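378aa long hypothetical citrate synthase (Sulfolobus tokodaii, PDB 1VGM) is a mostly helical protein of the citrate synthase family, found here as an assembly of two copies. Local coordinates at residues Leu29-Tyr34 and His50-Gly55; Asp38-Ala43 and Met174-Ile179; Leu180-Glu185 and Ala336-Leu341; Ser205-Ala210 and Gly342-Ile347. One frame throughout, in Å; residues are numbered along the deposited sequence.

Contact 1: residues Leu29-Tyr34 and His50-Gly55; sequences LRYRGY and HLMLYG
The guanidinium of Arg-32 meets helix 45-54 with its edge. Near its plane lie the carbonyl oxygens of Leu-51 and Met-52, and Gly-55 CA approaches obliquely. The Tyr-34 ring also offers an edge, where Leu-51 CD1 comes to 3.8 Å from Tyr-34 CE2. At the Tyr-31 ring the approach is oblique. Met-52 CE lies 3.6 Å from Tyr-31 CD2, and Met-52 SD is 4.9 Å from the centroid of that ring, 38° off its normal. This is a Met-aromatic contact.

Both polar bonds of Arg-32 across this contact come from NH2. Arg-32 NH2 gives weak hydrogen bonds to Met-52 O and Leu-51 O, each 2.7 Å away and both well bent. NH1 makes a long, weak ion pair with Glu-349. Leu-51 O also takes a weak bond from Gly-55 N. The side chain is bent at chi2 (-108°), and this brings the guanidinium to the carbonyls of the last helical turn. Its positive charge would probably be favourable at the C-terminal end of the helix.

The fold element is a beta-hairpin. Tyr-31 to Tyr-34 form a type I' turn, and the backbones of Tyr-31 and Tyr-34 are doubly hydrogen-bonded. Arg-32 and Gly-33 make its corner. Gly-55, with positive phi, is the first residue beyond helix 45-54.

Leu-51 packs beside the aliphatic start of the arginine. Leu-51 CD1 lies 3.7 Å from Arg-32 CB, and Leu-51 CD2 lies 3.6 Å from Tyr-31 O. Tyr-31 OH is hydrogen-bonded outside the contact, to Ile-179 O and Asp-183 N. Arg-32 O is hydrogen-bonded to Arg-370 NE of the second subunit.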
# COMPACT_ATOMS: atom_id res chain seq x y z
N LEU A 29 4.29 -16.61 23.25
CA LEU A 29 3.39 -15.98 22.28
C LEU A 29 1.99 -16.55 22.44
O LEU A 29 1.81 -17.76 22.47
CB LEU A 29 3.88 -16.24 20.86
CG LEU A 29 2.99 -15.75 19.72
CD1 LEU A 29 2.82 -14.24 19.79
CD2 LEU A 29 3.61 -16.15 18.40
N ARG A 30 1.00 -15.67 22.54
CA ARG A 30 -0.39 -16.10 22.60
C ARG A 30 -1.24 -15.44 21.52
O ARG A 30 -1.06 -14.26 21.22
CB ARG A 30 -0.97 -15.77 23.98
CG ARG A 30 -0.29 -16.50 25.11
CD ARG A 30 -0.90 -16.15 26.44
NE ARG A 30 -0.14 -16.77 27.52
CZ ARG A 30 0.38 -16.11 28.54
NH1 ARG A 30 1.33 -16.67 29.28
NH2 ARG A 30 -0.04 -14.88 28.84
N TYR A 31 -2.14 -16.22 20.92
CA TYR A 31 -3.20 -15.68 20.07
C TYR A 31 -4.53 -15.73 20.82
O TYR A 31 -5.03 -16.80 21.16
CB TYR A 31 -3.32 -16.50 18.78
CG TYR A 31 -2.15 -16.42 17.81
CD1 TYR A 31 -1.84 -17.50 16.98
CD2 TYR A 31 -1.38 -15.25 17.70
CE1 TYR A 31 -0.79 -17.44 16.07
CE2 TYR A 31 -0.31 -15.18 16.78
CZ TYR A 31 -0.03 -16.28 15.97
OH TYR A 31 1.01 -16.22 15.05
N ARG A 32 -5.10 -14.56 21.08
CA ARG A 32 -6.31 -14.46 21.89
C ARG A 32 -6.22 -15.34 23.13
O ARG A 32 -7.18 -16.02 23.49
CB ARG A 32 -7.53 -14.83 21.04
CG ARG A 32 -8.01 -13.72 20.11
CD ARG A 32 -9.32 -13.11 20.59
NE ARG A 32 -9.60 -11.80 20.01
CZ ARG A 32 -10.03 -11.61 18.76
NH1 ARG A 32 -10.31 -10.39 18.34
NH2 ARG A 32 -10.18 -12.64 17.94
N GLY A 33 -5.06 -15.34 23.77
CA GLY A 33 -4.93 -15.94 25.08
C GLY A 33 -4.42 -17.37 25.07
O GLY A 33 -4.03 -17.89 26.11
N TYR A 34 -4.41 -18.00 23.90
CA TYR A 34 -3.97 -19.39 23.80
C TYR A 34 -2.51 -19.45 23.34
O TYR A 34 -2.14 -18.81 22.36
CB TYR A 34 -4.85 -20.15 22.80
CG TYR A 34 -6.29 -20.28 23.24
CD1 TYR A 34 -6.66 -21.18 24.25
CD2 TYR A 34 -7.30 -19.52 22.64
CE1 TYR A 34 -7.99 -21.32 24.65
CE2 TYR A 34 -8.64 -19.65 23.03
CZ TYR A 34 -8.98 -20.55 24.04
OH TYR A 34 -10.30 -20.67 24.42
N HIS A 50 -10.87 -18.83 12.85
CA HIS A 50 -12.09 -18.51 13.59
C HIS A 50 -11.76 -17.81 14.90
O HIS A 50 -12.47 -16.90 15.34
CB HIS A 50 -12.89 -19.80 13.88
CG HIS A 50 -14.22 -19.55 14.52
ND1 HIS A 50 -14.36 -19.31 15.87
CD2 HIS A 50 -15.47 -19.51 14.00
CE1 HIS A 50 -15.64 -19.13 16.15
NE2 HIS A 50 -16.33 -19.24 15.03
N LEU A 51 -10.67 -18.23 15.53
CA LEU A 51 -10.23 -17.61 16.78
C LEU A 51 -9.91 -16.13 16.54
O LEU A 51 -10.43 -15.25 17.24
CB LEU A 51 -9.00 -18.34 17.32
CG LEU A 51 -8.32 -17.85 18.60
CD1 LEU A 51 -9.30 -17.88 19.77
CD2 LEU A 51 -7.10 -18.73 18.89
N MET A 52 -9.06 -15.86 15.55
CA MET A 52 -8.61 -14.49 15.30
C MET A 52 -9.74 -13.57 14.85
O MET A 52 -9.79 -12.40 15.24
CB MET A 52 -7.48 -14.45 14.26
CG MET A 52 -6.13 -15.02 14.73
SD MET A 52 -5.54 -14.40 16.33
CE MET A 52 -4.05 -13.59 15.86
N LEU A 53 -10.66 -14.08 14.04
CA LEU A 53 -11.67 -13.22 13.43
C LEU A 53 -12.90 -13.10 14.33
O LEU A 53 -13.44 -12.01 14.51
CB LEU A 53 -12.08 -13.75 12.06
CG LEU A 53 -10.99 -13.70 10.98
CD1 LEU A 53 -11.49 -14.38 9.70
CD2 LEU A 53 -10.60 -12.26 10.69
N TYR A 54 -13.33 -14.22 14.89
CA TYR A 54 -14.55 -14.26 15.68
C TYR A 54 -14.29 -14.20 17.18
O TYR A 54 -15.17 -13.83 17.96
CB TYR A 54 -15.35 -15.53 15.34
CG TYR A 54 -15.88 -15.57 13.92
CD1 TYR A 54 -15.04 -15.91 12.86
CD2 TYR A 54 -17.20 -15.24 13.62
CE1 TYR A 54 -15.50 -15.93 11.55
CE2 TYR A 54 -17.68 -15.25 12.30
CZ TYR A 54 -16.82 -15.60 11.27
OH TYR A 54 -17.27 -15.62 9.97
N GLY A 55 -13.07 -14.54 17.60
CA GLY A 55 -12.67 -14.29 18.98
C GLY A 55 -12.53 -15.53 19.86
O GLY A 55 -11.87 -15.48 20.90

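Contact 2: residues Asp38-Ala43 and Met174-Ile179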
# COMPACT_ATOMS: atom_id res chain seq x y z
N ASP A 38 0.09 -24.73 21.93
CA ASP A 38 -1.16 -25.49 21.99
C ASP A 38 -1.89 -25.42 20.66
O ASP A 38 -2.42 -26.42 20.17
CB ASP A 38 -2.06 -24.94 23.10
CG ASP A 38 -1.52 -25.24 24.48
OD1 ASP A 38 -0.83 -26.26 24.64
OD2 ASP A 38 -1.78 -24.44 25.41
N LEU A 39 -1.91 -24.22 20.07
CA LEU A 39 -2.59 -24.02 18.80
C LEU A 39 -1.98 -24.88 17.69
O LEU A 39 -2.71 -25.55 16.96
CB LEU A 39 -2.56 -22.54 18.41
CG LEU A 39 -3.30 -21.67 19.43
CD1 LEU A 39 -3.18 -20.21 19.06
CD2 LEU A 39 -4.77 -22.09 19.50
N VAL A 40 -0.66 -24.85 17.57
CA VAL A 40 0.03 -25.69 16.59
C VAL A 40 -0.20 -27.18 16.90
O VAL A 40 -0.58 -27.94 16.01
CB VAL A 40 1.57 -25.40 16.57
CG1 VAL A 40 2.31 -26.50 15.81
CG2 VAL A 40 1.84 -24.03 15.91
N ASN A 41 0.04 -27.58 18.15
CA ASN A 41 -0.01 -28.99 18.50
C ASN A 41 -1.42 -29.58 18.43
O ASN A 41 -1.58 -30.74 18.06
CB ASN A 41 0.55 -29.20 19.91
CG ASN A 41 2.05 -29.06 19.96
OD1 ASN A 41 2.60 -28.57 20.95
ND2 ASN A 41 2.73 -29.48 18.90
N TYR A 42 -2.43 -28.80 18.79
CA TYR A 42 -3.74 -29.39 19.08
C TYR A 42 -4.87 -28.79 18.26
O TYR A 42 -6.01 -29.26 18.31
CB TYR A 42 -4.05 -29.26 20.57
CG TYR A 42 -2.98 -29.86 21.45
CD1 TYR A 42 -2.33 -29.09 22.42
CD2 TYR A 42 -2.58 -31.19 21.28
CE1 TYR A 42 -1.30 -29.62 23.19
CE2 TYR A 42 -1.54 -31.73 22.05
CZ TYR A 42 -0.91 -30.94 23.00
OH TYR A 42 0.14 -31.46 23.72
N ALA A 43 -4.56 -27.76 17.47
CA ALA A 43 -5.59 -27.10 16.67
C ALA A 43 -5.21 -27.11 15.18
O ALA A 43 -4.64 -28.09 14.69
CB ALA A 43 -5.80 -25.67 17.17
N MET A 174 2.76 -27.60 6.97
CA MET A 174 2.23 -26.41 6.31
C MET A 174 1.20 -25.72 7.21
O MET A 174 1.19 -24.49 7.34
CB MET A 174 1.59 -26.80 4.98
CG MET A 174 1.15 -25.61 4.12
SD MET A 174 2.53 -24.64 3.46
CE MET A 174 2.11 -22.98 4.07
N ASP A 175 0.33 -26.52 7.82
CA ASP A 175 -0.67 -26.02 8.76
C ASP A 175 0.00 -25.33 9.95
O ASP A 175 -0.39 -24.22 10.34
CB ASP A 175 -1.54 -27.18 9.26
CG ASP A 175 -2.62 -26.73 10.20
OD1 ASP A 175 -2.47 -26.93 11.42
OD2 ASP A 175 -3.64 -26.18 9.71
N ALA A 176 1.01 -25.97 10.51
CA ALA A 176 1.82 -25.33 11.55
C ALA A 176 2.42 -23.99 11.09
O ALA A 176 2.33 -22.98 11.80
CB ALA A 176 2.94 -26.29 11.98
N SER A 177 3.01 -23.97 9.90
CA SER A 177 3.59 -22.74 9.36
C SER A 177 2.58 -21.59 9.27
O SER A 177 2.90 -20.45 9.60
CB SER A 177 4.19 -23.00 7.99
OG SER A 177 5.26 -23.93 8.08
N LEU A 178 1.37 -21.90 8.81
CA LEU A 178 0.33 -20.88 8.67
C LEU A 178 -0.03 -20.32 10.04
O LEU A 178 -0.25 -19.11 10.18
CB LEU A 178 -0.91 -21.49 8.01
CG LEU A 178 -0.72 -21.84 6.53
CD1 LEU A 178 -1.86 -22.71 6.04
CD2 LEU A 178 -0.64 -20.55 5.72
N ILE A 179 -0.08 -21.18 11.05
CA ILE A 179 -0.33 -20.73 12.42
C ILE A 179 0.82 -19.88 12.93
O ILE A 179 0.61 -18.83 13.55
CB ILE A 179 -0.55 -21.95 13.37
CG1 ILE A 179 -1.84 -22.68 13.00
CG2 ILE A 179 -0.63 -21.48 14.82
CD1 ILE A 179 -2.12 -23.92 13.83
O HOH W 1 -0.61 -27.17 13.27
O HOH W 2 -3.42 -29.55 12.21
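Val-40 and Ile-179 carry the apolar part of an antiparallel helix pair in this mostly helical fold. The short helical segments run at 162° to each other, with axes 9.5 Å apart at closest approach. Val-40 uses both branches. Val-40 CG2 meets Ile-179 CG2 at 3.7 Å, and Val-40 CG1 reaches Ala-176 CB at 3.9 Å. With CG1 anti to the backbone N (chi1 166°), the two methyls are spread over two residues of the partner helix. Ile-179 CD1 also extends to within 3.6 Å of Leu-39 O. The small Ala-176 lets the backbones close up, so that Ala-176 CA lies 5.4 Å from Val-40 CA.

At the C-terminal end of helix 36-42 the contact turns polar. Asp-175 OD1 faces the helix end through water. One water molecule donates to Val-40 O at 2.8 Å and to Asp-175 OD1 at 2.6 Å.

Farther out, helix 267-280 packs on Val-40 and Ala-176. Leu-39 and Ala-43 touch Phe-372 of the second subunit. Leu-51 of helix 45-54 packs on Leu-39. The carboxylate of Asp-175 is positioned by its other oxygen, OD2, which is hydrogen-bonded to Tyr-45 N.

Contact 3: residues Leu180-Glu185 and Ala336-Leu341; sequences LYTDHE and ALSRVL
The loop that leaves helix 168-180 is held on the first half of helix 331-353, where Arg-339 reaches the carbonyl of Tyr-181. Arg-339 NE donates to Tyr-181 O at 2.8 Å, with an angle of 158° at the hydrogen. The oxygen lies close to the guanidinium plane, while the donor is tilted 28° from the carbonyl plane. Arg-339 NH2 adds a weak bond to Tyr-181 O at 3.3 Å. The first torsion of Arg-339 is trans (chi1 176°), and bends at chi2 and chi3 bring the guanidinium back over the loop.

One face of the guanidinium is covered by the loop backbone. His-184 N sits over its centre, 3.5 Å above the plane, and this buried nitrogen has no partner in the model. A water donates to Leu-180 O and Asp-183 O, and receives a weak bond from Arg-339 NH2.

Thr-182 CG2 packs against Leu-341 CD2 at 3.7 Å. Ser-338 OG is hydrogen-bonded to Leu-178 O. His-184 ND1 donates to the anti lone pair of Glu-185 OE2, 2.7 Å away and in the ring plane.

A sulfate lies about 5 Å from the Arg-339 side chain and a glycerol about 4 Å from that of Tyr-181. Both probably come from the crystallisation liquor but may mark a pocket. The contact packs an interhelical loop on a buried helix of the mostly helical citrate synthase fold.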
# COMPACT_ATOMS: atom_id res chain seq x y z
N LEU A 180 2.05 -20.33 12.67
CA LEU A 180 3.23 -19.74 13.30
C LEU A 180 3.47 -18.28 12.90
O LEU A 180 3.93 -17.48 13.70
CB LEU A 180 4.47 -20.58 12.96
CG LEU A 180 4.67 -21.87 13.76
CD1 LEU A 180 5.68 -22.79 13.06
CD2 LEU A 180 5.16 -21.52 15.16
N TYR A 181 3.16 -17.95 11.65
CA TYR A 181 3.45 -16.63 11.10
C TYR A 181 2.19 -15.73 11.05
O TYR A 181 2.22 -14.65 10.46
CB TYR A 181 4.02 -16.78 9.69
CG TYR A 181 5.53 -16.88 9.59
CD1 TYR A 181 6.13 -17.71 8.64
CD2 TYR A 181 6.37 -16.07 10.36
CE1 TYR A 181 7.51 -17.72 8.44
CE2 TYR A 181 7.76 -16.07 10.17
CZ TYR A 181 8.32 -16.89 9.20
OH TYR A 181 9.68 -16.87 8.96
N THR A 182 1.09 -16.18 11.65
CA THR A 182 -0.18 -15.48 11.53
C THR A 182 -0.17 -14.02 11.99
O THR A 182 -0.72 -13.15 11.32
CB THR A 182 -1.30 -16.25 12.27
OG1 THR A 182 -1.76 -17.32 11.43
CG2 THR A 182 -2.48 -15.32 12.64
N ASP A 183 0.45 -13.74 13.14
CA ASP A 183 0.58 -12.36 13.59
C ASP A 183 1.74 -12.15 14.57
O ASP A 183 2.12 -13.07 15.30
CB ASP A 183 -0.73 -11.89 14.24
CG ASP A 183 -0.77 -10.39 14.43
OD1 ASP A 183 -0.32 -9.66 13.52
OD2 ASP A 183 -1.27 -9.93 15.47
N HIS A 184 2.29 -10.93 14.58
CA HIS A 184 3.38 -10.57 15.48
C HIS A 184 3.74 -9.10 15.31
O HIS A 184 4.17 -8.68 14.23
CB HIS A 184 4.62 -11.43 15.21
CG HIS A 184 5.40 -11.79 16.44
ND1 HIS A 184 6.42 -11.00 16.92
CD2 HIS A 184 5.31 -12.85 17.28
CE1 HIS A 184 6.92 -11.56 18.01
NE2 HIS A 184 6.26 -12.68 18.25
N GLU A 185 3.57 -8.32 16.38
CA GLU A 185 3.90 -6.91 16.38
C GLU A 185 3.16 -6.17 15.27
O GLU A 185 2.18 -6.67 14.74
CB GLU A 185 5.41 -6.73 16.22
CG GLU A 185 6.22 -7.34 17.37
CD GLU A 185 7.65 -7.66 16.97
OE1 GLU A 185 8.50 -6.75 17.03
OE2 GLU A 185 7.93 -8.81 16.58
N ALA A 336 3.61 -14.31 3.67
CA ALA A 336 2.46 -13.46 3.35
C ALA A 336 1.18 -14.29 3.43
O ALA A 336 0.14 -13.82 3.90
CB ALA A 336 2.62 -12.87 1.97
N LEU A 337 1.27 -15.53 2.96
CA LEU A 337 0.14 -16.44 2.96
C LEU A 337 -0.39 -16.67 4.37
O LEU A 337 -1.60 -16.81 4.58
CB LEU A 337 0.55 -17.78 2.35
CG LEU A 337 -0.57 -18.83 2.33
CD1 LEU A 337 -1.67 -18.41 1.37
CD2 LEU A 337 0.01 -20.18 1.93
N SER A 338 0.52 -16.72 5.34
CA SER A 338 0.14 -16.87 6.73
C SER A 338 -0.28 -15.54 7.37
O SER A 338 -1.33 -15.46 8.04
CB SER A 338 1.31 -17.47 7.52
OG SER A 338 1.13 -17.29 8.91
N ARG A 339 0.52 -14.49 7.16
CA ARG A 339 0.36 -13.23 7.88
C ARG A 339 -0.91 -12.49 7.44
O ARG A 339 -1.39 -11.59 8.13
CB ARG A 339 1.60 -12.34 7.68
CG ARG A 339 1.53 -10.93 8.32
CD ARG A 339 1.25 -10.95 9.82
NE ARG A 339 2.18 -11.82 10.53
CZ ARG A 339 3.31 -11.42 11.11
NH1 ARG A 339 3.65 -10.13 11.09
NH2 ARG A 339 4.09 -12.30 11.72
N VAL A 340 -1.48 -12.89 6.30
CA VAL A 340 -2.68 -12.24 5.80
C VAL A 340 -3.83 -12.36 6.81
O VAL A 340 -4.66 -11.46 6.92
CB VAL A 340 -3.12 -12.83 4.44
CG1 VAL A 340 -3.64 -14.26 4.61
CG2 VAL A 340 -4.17 -11.94 3.81
N LEU A 341 -3.87 -13.47 7.56
CA LEU A 341 -4.87 -13.60 8.61
C LEU A 341 -4.72 -12.49 9.64
O LEU A 341 -5.70 -11.85 10.04
CB LEU A 341 -4.74 -14.96 9.32
CG LEU A 341 -5.69 -15.19 10.51
CD1 LEU A 341 -7.14 -14.91 10.10
CD2 LEU A 341 -5.54 -16.63 11.00
O HOH W 3 3.90 -14.77 13.87

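Contact 4: residues Ser205-Ala210 and Gly342-Ile347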
# COMPACT_ATOMS: atom_id res chain seq x y z
N SER A 205 -7.50 -4.07 -1.37
CA SER A 205 -6.51 -3.01 -1.51
C SER A 205 -5.74 -2.76 -0.21
O SER A 205 -4.60 -2.30 -0.25
CB SER A 205 -7.19 -1.71 -1.97
OG SER A 205 -7.84 -1.89 -3.22
N CYS A 206 -6.34 -3.06 0.94
CA CYS A 206 -5.61 -2.97 2.20
C CYS A 206 -4.52 -4.03 2.26
O CYS A 206 -3.44 -3.80 2.80
CB CYS A 206 -6.54 -3.16 3.39
SG CYS A 206 -7.74 -1.83 3.58
N ILE A 207 -4.80 -5.19 1.68
CA ILE A 207 -3.78 -6.21 1.53
C ILE A 207 -2.76 -5.82 0.47
O ILE A 207 -1.56 -6.04 0.64
CB ILE A 207 -4.40 -7.58 1.18
CG1 ILE A 207 -5.36 -8.02 2.29
CG2 ILE A 207 -3.31 -8.62 1.04
CD1 ILE A 207 -4.75 -7.91 3.68
N VAL A 208 -3.22 -5.24 -0.63
CA VAL A 208 -2.30 -4.64 -1.59
C VAL A 208 -1.24 -3.79 -0.88
O VAL A 208 -0.03 -3.95 -1.10
CB VAL A 208 -3.04 -3.74 -2.61
CG1 VAL A 208 -2.03 -2.92 -3.41
CG2 VAL A 208 -3.87 -4.60 -3.56
N ALA A 209 -1.69 -2.88 -0.02
CA ALA A 209 -0.80 -1.96 0.67
C ALA A 209 0.22 -2.72 1.52
O ALA A 209 1.43 -2.47 1.44
CB ALA A 209 -1.61 -1.01 1.55
N ALA A 210 -0.26 -3.67 2.32
CA ALA A 210 0.61 -4.51 3.15
C ALA A 210 1.70 -5.15 2.30
O ALA A 210 2.87 -5.20 2.68
CB ALA A 210 -0.22 -5.60 3.85
N GLY A 342 -3.49 -12.26 10.07
CA GLY A 342 -3.21 -11.15 10.96
C GLY A 342 -3.51 -9.80 10.34
O GLY A 342 -4.12 -8.95 11.00
N TRP A 343 -3.09 -9.57 9.10
CA TRP A 343 -3.45 -8.32 8.44
C TRP A 343 -4.97 -8.09 8.46
O TRP A 343 -5.44 -7.01 8.83
CB TRP A 343 -2.96 -8.28 6.99
CG TRP A 343 -1.45 -8.21 6.84
CD1 TRP A 343 -0.55 -7.68 7.73
CD2 TRP A 343 -0.68 -8.71 5.73
NE1 TRP A 343 0.73 -7.81 7.24
CE2 TRP A 343 0.68 -8.44 6.02
CE3 TRP A 343 -1.00 -9.37 4.54
CZ2 TRP A 343 1.73 -8.82 5.16
CZ3 TRP A 343 0.04 -9.75 3.68
CH2 TRP A 343 1.38 -9.47 4.00
N LEU A 344 -5.73 -9.11 8.08
CA LEU A 344 -7.18 -8.98 8.01
C LEU A 344 -7.79 -8.77 9.40
O LEU A 344 -8.66 -7.93 9.58
CB LEU A 344 -7.80 -10.23 7.36
CG LEU A 344 -7.53 -10.46 5.87
CD1 LEU A 344 -7.99 -11.86 5.50
CD2 LEU A 344 -8.26 -9.41 5.02
N ALA A 345 -7.32 -9.54 10.38
CA ALA A 345 -7.82 -9.39 11.75
C ALA A 345 -7.59 -7.97 12.26
O ALA A 345 -8.45 -7.39 12.93
CB ALA A 345 -7.16 -10.41 12.67
N HIS A 346 -6.44 -7.40 11.94
CA HIS A 346 -6.08 -6.07 12.43
C HIS A 346 -6.89 -4.95 11.79
O HIS A 346 -7.27 -3.99 12.48
CB HIS A 346 -4.59 -5.80 12.21
CG HIS A 346 -3.71 -6.32 13.30
ND1 HIS A 346 -3.58 -5.70 14.52
CD2 HIS A 346 -2.92 -7.42 13.36
CE1 HIS A 346 -2.76 -6.39 15.29
NE2 HIS A 346 -2.35 -7.45 14.60
N ILE A 347 -7.14 -5.03 10.49
CA ILE A 347 -7.88 -3.95 9.84
C ILE A 347 -9.37 -4.01 10.16
O ILE A 347 -10.05 -2.98 10.16
CB ILE A 347 -7.68 -3.94 8.29
CG1 ILE A 347 -8.06 -5.29 7.69
CG2 ILE A 347 -6.23 -3.60 7.95
CD1 ILE A 347 -7.92 -5.36 6.17
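The helical segments around Ile-207 and Trp-343 run at 122° to each other, with axes 10.5 Å apart at closest approach. The contact is buried helix-helix packing, part of the mostly helical citrate synthase fold. It joins helix 203-214 to the long helix 331-353, and it is wholly apolar.

Ile-207 enters between two residues of the partner helix. Ile-207 CD1 lies 3.8 Å from Trp-343 CB and 4.0 Å from Leu-344 CD2. The side chains of Ile-207 and Leu-344 meet at about a right angle.

One turn along helix 331-353 from Trp-343, Ile-347 meets Cys-206. Here the contact is made by Cys-206 CB and Ile-347 CD1, 3.8 Å apart. Ile-347 CG1 stands between the backbone N and the carbonyl carbon (chi1 55°), with CD1 extended beyond it toward the cysteine.

Several neighbours complete the setting. Helix 188-197 touches Cys-206, Trp-343 and Ile-347, and Ser-189 OG takes a weak hydrogen bond from Trp-343 NE1. Other residues of helix 203-214 face the second subunit. Val-208 packs on Val-208 of that subunit, and Ala-209 packs on its Ala-212. Helix 203-214 therefore links the interior of the chain to the subunit interface.

The indole of Trp-343 lies flat under Ala-210. This is a CH-pi contact: Ala-210 CB stands over the face of the six-membered ring of Trp-343, 3.7 Å from its centroid and only 13° off the normal.

From the N terminus, contact 1 closes a short loop, from the hairpin at 29-34 to the end of helix 45-54. Contact 2 opens inside that loop, at 38-43, and closes at 174-179, so the two cross. The chain runs directly on into 180-185, where contact 3 opens. Contact 4 opens later, at 205-210. Both close on helix 331-353, in adjoining segments, and they cross as well. Tyr-31 joins contacts 1, 2 and 3. Asp-183 of contact 3 is in turn hydrogen-bonded to His-346, in contact 4. Contact 3 lies nearest the centre of the chain, while the other three reach the second subunit.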